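Local coordinates for protein glycinin A3B4 subunit (Glycine max, PDB 2D5F) that serves as an 11S globulin, a seed storage protein of soybean that assembles into hexamers and probably supplies the seedling with nitrogen and carbon, at residues F163-I171 / E200-F208; N385-R396 / E440-V451. All blocks are in the same frame, centred on the assembly; numbering follows the deposited sequence.

Contact 1: residues F163-I171 / E200-F208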
loop_
_atom_site.group_PDB
_atom_site.type_symbol
_atom_site.label_atom_id
_atom_site.label_comp_id
_atom_site.label_asym_id
_atom_site.label_seq_id
_atom_site.Cartn_x
_atom_site.Cartn_y
_atom_site.Cartn_z
ATOM N N PHE B 163 -27.823 -8.552 14.600
ATOM C CA PHE B 163 -28.026 -7.797 15.828
ATOM C C PHE B 163 -29.022 -6.673 15.553
ATOM O O PHE B 163 -28.686 -5.697 14.882
ATOM C CB PHE B 163 -26.702 -7.198 16.328
ATOM C CG PHE B 163 -25.690 -8.222 16.773
ATOM C CD1 PHE B 163 -25.033 -9.029 15.844
ATOM C CD2 PHE B 163 -25.404 -8.390 18.126
ATOM C CE1 PHE B 163 -24.106 -9.990 16.259
ATOM C CE2 PHE B 163 -24.479 -9.346 18.552
ATOM C CZ PHE B 163 -23.827 -10.148 17.618
ATOM N N TYR B 164 -30.249 -6.806 16.051
ATOM C CA TYR B 164 -31.237 -5.757 15.825
ATOM C C TYR B 164 -31.147 -4.680 16.890
ATOM O O TYR B 164 -31.006 -4.976 18.078
ATOM C CB TYR B 164 -32.666 -6.326 15.779
ATOM C CG TYR B 164 -33.056 -6.851 14.418
ATOM C CD1 TYR B 164 -32.935 -8.206 14.106
ATOM C CD2 TYR B 164 -33.483 -5.978 13.413
ATOM C CE1 TYR B 164 -33.227 -8.679 12.820
ATOM C CE2 TYR B 164 -33.771 -6.435 12.135
ATOM C CZ TYR B 164 -33.639 -7.783 11.842
ATOM O OH TYR B 164 -33.903 -8.220 10.566
ATOM N N LEU B 165 -31.205 -3.429 16.453
ATOM C CA LEU B 165 -31.154 -2.300 17.368
ATOM C C LEU B 165 -32.566 -1.933 17.822
ATOM O O LEU B 165 -32.745 -1.204 18.797
ATOM C CB LEU B 165 -30.500 -1.100 16.678
ATOM C CG LEU B 165 -28.978 -1.165 16.533
ATOM C CD1 LEU B 165 -28.513 -0.206 15.466
ATOM C CD2 LEU B 165 -28.338 -0.844 17.869
ATOM N N ALA B 166 -33.567 -2.439 17.109
ATOM C CA ALA B 166 -34.959 -2.146 17.443
ATOM C C ALA B 166 -35.894 -3.293 17.097
ATOM O O ALA B 166 -35.532 -4.208 16.359
ATOM C CB ALA B 166 -35.417 -0.880 16.717
ATOM N N GLY B 167 -37.103 -3.226 17.642
ATOM C CA GLY B 167 -38.104 -4.240 17.383
ATOM C C GLY B 167 -37.950 -5.521 18.178
ATOM O O GLY B 167 -37.075 -5.650 19.036
ATOM N N ASN B 168 -38.839 -6.465 17.894
ATOM C CA ASN B 168 -38.829 -7.774 18.524
ATOM C C ASN B 168 -38.842 -8.757 17.361
ATOM O O ASN B 168 -39.899 -9.227 16.932
ATOM C CB ASN B 168 -40.068 -7.967 19.388
ATOM C CG ASN B 168 -40.180 -9.374 19.912
ATOM O OD1 ASN B 168 -39.189 -9.961 20.349
ATOM N ND2 ASN B 168 -41.388 -9.928 19.877
ATOM N N PRO B 169 -37.651 -9.080 16.834
ATOM C CA PRO B 169 -37.516 -9.998 15.703
ATOM C C PRO B 169 -37.632 -11.473 16.018
ATOM O O PRO B 169 -37.516 -11.890 17.163
ATOM C CB PRO B 169 -36.129 -9.663 15.174
ATOM C CG PRO B 169 -35.359 -9.456 16.466
ATOM C CD PRO B 169 -36.329 -8.587 17.274
ATOM N N ASP B 170 -37.875 -12.255 14.975
ATOM C CA ASP B 170 -37.919 -13.704 15.087
ATOM C C ASP B 170 -36.546 -14.111 14.534
ATOM O O ASP B 170 -35.916 -13.335 13.807
ATOM C CB ASP B 170 -39.022 -14.288 14.203
ATOM C CG ASP B 170 -40.397 -14.241 14.861
ATOM O OD1 ASP B 170 -41.377 -14.625 14.192
ATOM O OD2 ASP B 170 -40.497 -13.834 16.040
ATOM N N ILE B 171 -36.080 -15.308 14.873
ATOM C CA ILE B 171 -34.785 -15.780 14.388
ATOM C C ILE B 171 -34.840 -15.925 12.869
ATOM O O ILE B 171 -35.782 -16.512 12.330
ATOM C CB ILE B 171 -34.428 -17.148 15.001
ATOM C CG1 ILE B 171 -34.426 -17.049 16.528
ATOM C CG2 ILE B 171 -33.052 -17.601 14.510
ATOM C CD1 ILE B 171 -33.357 -16.133 17.080
ATOM N N GLU B 200 -36.114 -17.538 21.284
ATOM C CA GLU B 200 -36.715 -16.507 20.443
ATOM C C GLU B 200 -35.801 -15.305 20.219
ATOM O O GLU B 200 -34.708 -15.221 20.784
ATOM C CB GLU B 200 -38.039 -16.043 21.048
ATOM C CG GLU B 200 -39.164 -17.033 20.838
ATOM C CD GLU B 200 -40.409 -16.660 21.600
ATOM O OE1 GLU B 200 -40.379 -16.724 22.849
ATOM O OE2 GLU B 200 -41.416 -16.301 20.952
ATOM N N GLY B 201 -36.259 -14.373 19.390
ATOM C CA GLY B 201 -35.462 -13.197 19.094
ATOM C C GLY B 201 -35.724 -12.010 20.002
ATOM O O GLY B 201 -36.745 -11.938 20.680
ATOM N N GLY B 202 -34.776 -11.078 20.009
ATOM C CA GLY B 202 -34.889 -9.873 20.813
ATOM C C GLY B 202 -33.866 -8.867 20.309
ATOM O O GLY B 202 -32.844 -9.262 19.748
ATOM N N SER B 203 -34.134 -7.577 20.490
ATOM C CA SER B 203 -33.197 -6.545 20.056
ATOM C C SER B 203 -32.066 -6.485 21.076
ATOM O O SER B 203 -32.184 -7.041 22.165
ATOM C CB SER B 203 -33.898 -5.189 19.982
ATOM O OG SER B 203 -34.269 -4.755 21.275
ATOM N N VAL B 204 -30.968 -5.823 20.735
ATOM C CA VAL B 204 -29.862 -5.734 21.673
ATOM C C VAL B 204 -30.240 -4.834 22.839
ATOM O O VAL B 204 -29.748 -5.002 23.959
ATOM C CB VAL B 204 -28.584 -5.208 20.988
ATOM C CG1 VAL B 204 -28.142 -6.199 19.919
ATOM C CG2 VAL B 204 -28.829 -3.839 20.382
ATOM N N LEU B 205 -31.144 -3.895 22.578
ATOM C CA LEU B 205 -31.591 -2.970 23.611
ATOM C C LEU B 205 -32.498 -3.655 24.635
ATOM O O LEU B 205 -32.523 -3.266 25.802
ATOM C CB LEU B 205 -32.304 -1.777 22.963
ATOM C CG LEU B 205 -31.564 -0.432 22.996
ATOM C CD1 LEU B 205 -30.078 -0.643 22.835
ATOM C CD2 LEU B 205 -32.102 0.478 21.905
ATOM N N SER B 206 -33.222 -4.686 24.208
ATOM C CA SER B 206 -34.109 -5.402 25.123
ATOM C C SER B 206 -33.307 -6.190 26.160
ATOM O O SER B 206 -33.873 -6.741 27.103
ATOM C CB SER B 206 -35.031 -6.354 24.351
ATOM O OG SER B 206 -34.320 -7.453 23.807
ATOM N N GLY B 207 -31.988 -6.229 25.984
ATOM C CA GLY B 207 -31.130 -6.948 26.911
ATOM C C GLY B 207 -30.712 -6.105 28.103
ATOM O O GLY B 207 -30.081 -6.606 29.033
ATOM N N PHE B 208 -31.064 -4.824 28.067
ATOM C CA PHE B 208 -30.744 -3.886 29.138
ATOM C C PHE B 208 -32.040 -3.477 29.844
ATOM O O PHE B 208 -33.107 -3.467 29.232
ATOM C CB PHE B 208 -30.073 -2.636 28.562
ATOM C CG PHE B 208 -28.719 -2.890 27.962
ATOM C CD1 PHE B 208 -27.581 -2.905 28.765
ATOM C CD2 PHE B 208 -28.582 -3.123 26.593
ATOM C CE1 PHE B 208 -26.324 -3.145 28.216
ATOM C CE2 PHE B 208 -27.333 -3.364 26.032
ATOM C CZ PHE B 208 -26.200 -3.376 26.846
HETATM O O HOH W 1 -30.909 -8.860 17.856
HETATM O O HOH W 2 -36.810 -6.807 21.314
HETATM O O HOH W 3 -38.738 -12.316 19.287
#
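The backbone N-H of V204 donates to the carbonyl oxygen of Y164 over 2.8 Å from N to O, almost straight at 165° and nearly collinear with the C=O it meets. This bond fastens the end of the short strand 163-164, paired with strand 56-62 in the N-terminal cupin half, to a run of helix-like backbone angles in the loop that leads to helix 210-216, and the side chain of V204 straddles it. Its CG1, lying beside the backbone N, comes up in plane to the edge of the F163 ring, 3.9 Å from F163 CD2, while its CG2 touches the methyl CD2 of L165.

S203 OG, with chi1 at 67°, reaches forward along the chain to accept the N-H of S206 at 3.1 Å from S206 N, an ST motif; S206 OG in return donates to S203 O at 2.7 Å. The CB of S203 meanwhile rests 3.3 Å from G167 O. Water completes the seam: one molecule donates to G167 O and accepts from S203 N, and another accepts from Y164 N and lies 2.7 Å from G202 O, its proton possibly shared with other acceptors.

Farther along, the P169 ring lies against the backbone of G202, and a CA-H...O contact joins G201 CA to P169 O at 3.1 Å. The hydroxyl of Y164 points elsewhere, to E172 and to H58, a residue of the carbonate pocket. A second subunit adds Y471, whose OH hydrogen-bonds L165 O, and I455, which packs on L205.

Apart from the V204 N bond to Y164 O, direct polar links are few, and bridging waters and the CA-H...O contact carry much of the rest. The apolar grip is gathered at V204, F163 and L165, beside a subunit boundary of the hexamer.

Contact 2: residues N385-R396 / E440-V451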
loop_
_atom_site.group_PDB
_atom_site.type_symbol
_atom_site.label_atom_id
_atom_site.label_comp_id
_atom_site.label_asym_id
_atom_site.label_seq_id
_atom_site.Cartn_x
_atom_site.Cartn_y
_atom_site.Cartn_z
ATOM N N ASN B 385 -13.169 -19.827 -12.035
ATOM C CA ASN B 385 -12.684 -18.701 -11.271
ATOM C C ASN B 385 -11.391 -19.143 -10.612
ATOM O O ASN B 385 -11.353 -20.143 -9.899
ATOM C CB ASN B 385 -13.730 -18.280 -10.238
ATOM C CG ASN B 385 -15.012 -17.783 -10.889
ATOM O OD1 ASN B 385 -16.082 -18.375 -10.725
ATOM N ND2 ASN B 385 -14.907 -16.698 -11.641
ATOM N N LEU B 386 -10.329 -18.394 -10.872
ATOM C CA LEU B 386 -9.012 -18.702 -10.348
ATOM C C LEU B 386 -8.847 -18.538 -8.851
ATOM O O LEU B 386 -8.227 -19.370 -8.197
ATOM C CB LEU B 386 -7.958 -17.817 -11.021
ATOM C CG LEU B 386 -7.529 -18.066 -12.469
ATOM C CD1 LEU B 386 -8.690 -17.858 -13.437
ATOM C CD2 LEU B 386 -6.396 -17.113 -12.787
ATOM N N ASN B 387 -9.412 -17.463 -8.314
ATOM C CA ASN B 387 -9.230 -17.134 -6.908
ATOM C C ASN B 387 -10.468 -16.929 -6.044
ATOM O O ASN B 387 -10.413 -16.162 -5.081
ATOM C CB ASN B 387 -8.373 -15.866 -6.816
ATOM C CG ASN B 387 -9.048 -14.660 -7.452
ATOM O OD1 ASN B 387 -8.583 -13.523 -7.311
ATOM N ND2 ASN B 387 -10.149 -14.898 -8.164
ATOM N N ALA B 388 -11.572 -17.595 -6.347
ATOM C CA ALA B 388 -12.750 -17.397 -5.515
ATOM C C ALA B 388 -13.863 -18.406 -5.714
ATOM O O ALA B 388 -14.034 -18.943 -6.801
ATOM C CB ALA B 388 -13.303 -16.000 -5.748
ATOM N N ASN B 389 -14.601 -18.671 -4.640
ATOM C CA ASN B 389 -15.756 -19.542 -4.719
ATOM C C ASN B 389 -16.823 -18.614 -5.287
ATOM O O ASN B 389 -16.707 -17.390 -5.174
ATOM C CB ASN B 389 -16.197 -20.024 -3.334
ATOM C CG ASN B 389 -15.351 -21.154 -2.814
ATOM O OD1 ASN B 389 -14.972 -22.049 -3.564
ATOM N ND2 ASN B 389 -15.066 -21.136 -1.516
ATOM N N SER B 390 -17.863 -19.180 -5.885
ATOM C CA SER B 390 -18.915 -18.357 -6.466
ATOM C C SER B 390 -20.283 -18.892 -6.103
ATOM O O SER B 390 -20.436 -20.082 -5.827
ATOM C CB SER B 390 -18.790 -18.335 -7.991
ATOM O OG SER B 390 -17.575 -17.742 -8.394
ATOM N N VAL B 391 -21.272 -18.007 -6.100
ATOM C CA VAL B 391 -22.647 -18.403 -5.806
ATOM C C VAL B 391 -23.566 -17.725 -6.817
ATOM O O VAL B 391 -23.682 -16.493 -6.853
ATOM C CB VAL B 391 -23.079 -17.996 -4.383
ATOM C CG1 VAL B 391 -24.456 -18.582 -4.079
ATOM C CG2 VAL B 391 -22.052 -18.482 -3.366
ATOM N N ILE B 392 -24.201 -18.539 -7.647
ATOM C CA ILE B 392 -25.106 -18.041 -8.663
ATOM C C ILE B 392 -26.533 -17.994 -8.144
ATOM O O ILE B 392 -26.993 -18.922 -7.482
ATOM C CB ILE B 392 -25.110 -18.957 -9.906
ATOM C CG1 ILE B 392 -23.744 -18.933 -10.589
ATOM C CG2 ILE B 392 -26.186 -18.502 -10.884
ATOM C CD1 ILE B 392 -23.592 -19.994 -11.659
ATOM N N TYR B 393 -27.222 -16.894 -8.419
ATOM C CA TYR B 393 -28.626 -16.771 -8.049
ATOM C C TYR B 393 -29.311 -16.342 -9.343
ATOM O O TYR B 393 -28.989 -15.291 -9.897
ATOM C CB TYR B 393 -28.862 -15.705 -6.976
ATOM C CG TYR B 393 -30.340 -15.512 -6.696
ATOM C CD1 TYR B 393 -31.035 -16.395 -5.868
ATOM C CD2 TYR B 393 -31.066 -14.507 -7.342
ATOM C CE1 TYR B 393 -32.422 -16.287 -5.695
ATOM C CE2 TYR B 393 -32.454 -14.389 -7.177
ATOM C CZ TYR B 393 -33.123 -15.289 -6.352
ATOM O OH TYR B 393 -34.490 -15.203 -6.208
ATOM N N VAL B 394 -30.233 -17.161 -9.838
ATOM C CA VAL B 394 -30.920 -16.828 -11.080
ATOM C C VAL B 394 -32.001 -15.797 -10.819
ATOM O O VAL B 394 -32.879 -16.000 -9.985
ATOM C CB VAL B 394 -31.530 -18.083 -11.735
ATOM C CG1 VAL B 394 -32.240 -17.706 -13.046
ATOM C CG2 VAL B 394 -30.423 -19.094 -12.012
ATOM N N THR B 395 -31.919 -14.683 -11.534
ATOM C CA THR B 395 -32.868 -13.598 -11.366
ATOM C C THR B 395 -34.017 -13.676 -12.364
ATOM O O THR B 395 -35.063 -13.070 -12.159
ATOM C CB THR B 395 -32.162 -12.242 -11.507
ATOM O OG1 THR B 395 -31.445 -12.213 -12.744
ATOM C CG2 THR B 395 -31.187 -12.034 -10.361
ATOM N N ARG B 396 -33.822 -14.424 -13.440
ATOM C CA ARG B 396 -34.876 -14.561 -14.431
ATOM C C ARG B 396 -34.559 -15.613 -15.475
ATOM O O ARG B 396 -33.397 -15.882 -15.775
ATOM C CB ARG B 396 -35.121 -13.228 -15.134
ATOM C CG ARG B 396 -36.477 -13.140 -15.803
ATOM C CD ARG B 396 -36.388 -12.279 -17.038
ATOM N NE ARG B 396 -35.503 -12.892 -18.020
ATOM C CZ ARG B 396 -34.944 -12.234 -19.027
ATOM N NH1 ARG B 396 -35.184 -10.939 -19.180
ATOM N NH2 ARG B 396 -34.137 -12.865 -19.871
ATOM N N GLU B 440 -30.888 -15.072 -16.878
ATOM C CA GLU B 440 -30.214 -13.944 -16.244
ATOM C C GLU B 440 -29.882 -14.329 -14.813
ATOM O O GLU B 440 -30.691 -14.955 -14.127
ATOM C CB GLU B 440 -31.104 -12.700 -16.193
ATOM C CG GLU B 440 -31.589 -12.183 -17.522
ATOM C CD GLU B 440 -32.147 -10.780 -17.407
ATOM O OE1 GLU B 440 -32.832 -10.340 -18.347
ATOM O OE2 GLU B 440 -31.889 -10.109 -16.383
ATOM N N TYR B 441 -28.701 -13.937 -14.356
ATOM C CA TYR B 441 -28.318 -14.240 -12.994
ATOM C C TYR B 441 -27.169 -13.374 -12.501
ATOM O O TYR B 441 -26.425 -12.782 -13.284
ATOM C CB TYR B 441 -27.922 -15.716 -12.863
ATOM C CG TYR B 441 -26.711 -16.123 -13.674
ATOM C CD1 TYR B 441 -26.840 -16.589 -14.983
ATOM C CD2 TYR B 441 -25.431 -16.055 -13.123
ATOM C CE1 TYR B 441 -25.723 -16.984 -15.721
ATOM C CE2 TYR B 441 -24.310 -16.446 -13.850
ATOM C CZ TYR B 441 -24.459 -16.910 -15.142
ATOM O OH TYR B 441 -23.342 -17.314 -15.836
ATOM N N VAL B 442 -27.053 -13.287 -11.184
ATOM C CA VAL B 442 -25.960 -12.552 -10.580
ATOM C C VAL B 442 -25.075 -13.651 -10.016
ATOM O O VAL B 442 -25.561 -14.743 -9.702
ATOM C CB VAL B 442 -26.429 -11.637 -9.420
ATOM C CG1 VAL B 442 -27.116 -12.462 -8.333
ATOM C CG2 VAL B 442 -25.230 -10.901 -8.831
ATOM N N VAL B 443 -23.781 -13.385 -9.914
ATOM C CA VAL B 443 -22.863 -14.364 -9.358
ATOM C C VAL B 443 -22.038 -13.654 -8.321
ATOM O O VAL B 443 -21.291 -12.738 -8.651
ATOM C CB VAL B 443 -21.858 -14.914 -10.378
ATOM C CG1 VAL B 443 -21.129 -16.113 -9.778
ATOM C CG2 VAL B 443 -22.545 -15.285 -11.638
ATOM N N PHE B 444 -22.175 -14.064 -7.069
ATOM C CA PHE B 444 -21.391 -13.461 -6.011
ATOM C C PHE B 444 -20.075 -14.237 -5.948
ATOM O O PHE B 444 -20.068 -15.461 -6.055
ATOM C CB PHE B 444 -22.127 -13.566 -4.677
ATOM C CG PHE B 444 -23.497 -12.935 -4.675
ATOM C CD1 PHE B 444 -24.641 -13.722 -4.792
ATOM C CD2 PHE B 444 -23.643 -11.557 -4.515
ATOM C CE1 PHE B 444 -25.914 -13.150 -4.745
ATOM C CE2 PHE B 444 -24.915 -10.970 -4.468
ATOM C CZ PHE B 444 -26.051 -11.766 -4.582
ATOM N N LYS B 445 -18.958 -13.535 -5.802
ATOM C CA LYS B 445 -17.661 -14.203 -5.716
ATOM C C LYS B 445 -16.946 -13.693 -4.470
ATOM O O LYS B 445 -16.915 -12.485 -4.213
ATOM C CB LYS B 445 -16.836 -13.936 -6.980
ATOM C CG LYS B 445 -17.551 -14.396 -8.253
ATOM C CD LYS B 445 -16.679 -14.283 -9.492
ATOM C CE LYS B 445 -17.461 -14.685 -10.735
ATOM N NZ LYS B 445 -16.615 -14.596 -11.952
ATOM N N THR B 446 -16.381 -14.620 -3.698
ATOM C CA THR B 446 -15.708 -14.283 -2.447
ATOM C C THR B 446 -14.273 -13.750 -2.524
ATOM O O THR B 446 -13.365 -14.234 -1.840
ATOM C CB THR B 446 -15.769 -15.475 -1.459
ATOM O OG1 THR B 446 -15.291 -16.662 -2.100
ATOM C CG2 THR B 446 -17.207 -15.702 -1.005
ATOM N N HIS B 447 -14.091 -12.741 -3.365
ATOM C CA HIS B 447 -12.815 -12.066 -3.523
ATOM C C HIS B 447 -13.160 -10.682 -4.063
ATOM O O HIS B 447 -14.070 -10.549 -4.885
ATOM C CB HIS B 447 -11.904 -12.830 -4.485
ATOM C CG HIS B 447 -10.490 -12.334 -4.492
ATOM N ND1 HIS B 447 -10.112 -11.162 -5.113
ATOM C CD2 HIS B 447 -9.367 -12.840 -3.928
ATOM C CE1 HIS B 447 -8.817 -10.967 -4.931
ATOM N NE2 HIS B 447 -8.342 -11.970 -4.215
ATOM N N HIS B 448 -12.445 -9.656 -3.591
ATOM C CA HIS B 448 -12.688 -8.265 -3.991
ATOM C C HIS B 448 -12.419 -7.992 -5.466
ATOM O O HIS B 448 -12.919 -7.019 -6.027
ATOM C CB HIS B 448 -11.849 -7.309 -3.125
ATOM C CG HIS B 448 -10.394 -7.257 -3.495
ATOM N ND1 HIS B 448 -9.901 -6.416 -4.472
ATOM C CD2 HIS B 448 -9.325 -7.939 -3.015
ATOM C CE1 HIS B 448 -8.594 -6.580 -4.577
ATOM N NE2 HIS B 448 -8.220 -7.499 -3.703
ATOM N N ASN B 449 -11.624 -8.854 -6.084
ATOM C CA ASN B 449 -11.277 -8.721 -7.496
ATOM C C ASN B 449 -11.135 -10.131 -8.080
ATOM O O ASN B 449 -10.061 -10.537 -8.517
ATOM C CB ASN B 449 -9.963 -7.939 -7.638
ATOM C CG ASN B 449 -9.656 -7.560 -9.078
ATOM O OD1 ASN B 449 -10.522 -7.635 -9.952
ATOM N ND2 ASN B 449 -8.424 -7.137 -9.328
ATOM N N ALA B 450 -12.237 -10.875 -8.063
ATOM C CA ALA B 450 -12.259 -12.239 -8.566
ATOM C C ALA B 450 -11.934 -12.261 -10.056
ATOM O O ALA B 450 -12.434 -11.443 -10.823
ATOM C CB ALA B 450 -13.627 -12.857 -8.311
ATOM N N VAL B 451 -11.080 -13.189 -10.465
ATOM C CA VAL B 451 -10.709 -13.279 -11.867
ATOM C C VAL B 451 -11.056 -14.651 -12.404
ATOM O O VAL B 451 -10.865 -15.657 -11.732
ATOM C CB VAL B 451 -9.191 -13.020 -12.079
ATOM C CG1 VAL B 451 -8.819 -11.656 -11.536
ATOM C CG2 VAL B 451 -8.372 -14.081 -11.392
HETATM O O HOH W 4 -15.373 -18.691 0.037
#
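E440, two residues into strand 438-445, crosses R396, its OE1 2.6 Å from R396 NH1 in a salt bridge that lies over one face of the guanidinium, the two planes 62° apart. Its carbonyl oxygen receives both T395 N and R396 N from the same side of its plane: a classic beta bulge, in which two residues face one.

Y441 follows with CG between the backbone N and the carbonyl carbon (chi1 63°), which sets its ring obliquely beside I392, CD2 3.4 Å from I392 CG2; a magnesium ion lies about 3 Å from this side chain. V442 trades two backbone bonds with Y393 and meets Y393 CB through CG1. V443 runs side by side with I392, and F444 repeats the doubled backbone bonding with V391. K445 stretches past S390, its CG 3.3 Å from S390 OG, to hydrogen-bond Q370 through NZ. T446 centres an inverse gamma turn, and its N donates to N389 O. H447 and A450 then close round the A388 methyl, and V451 O accepts L386 N at 2.9 Å.

In this antiparallel cupin sheet, strand 438-445 lies between 390-395 and 368-374, while strand 421-424 borders 390-395 on its far side. V442 and F444 project onto strand 67-73, joining the two cupin halves of the chain.

How the contacts relate
Both contacts are buried, yet in different places: the centre of contact 2 lies about 10 Å, and that of contact 1 about 24 Å, from the centre of the chain. Contact 2 is an antiparallel ladder in the C-terminal cupin half, interrupted by a bulge at one end and continued by loops at the other. Contact 1 joins a short strand and its loop to another loop. Both reach subunit boundaries, contact 1 along much of its length and contact 2 mostly at its loop end. They share no element, their nearest atoms being about 17 Å apart. Direct strand pairing dominates contact 2, whereas contact 1 has one direct backbone bond supplemented by waters.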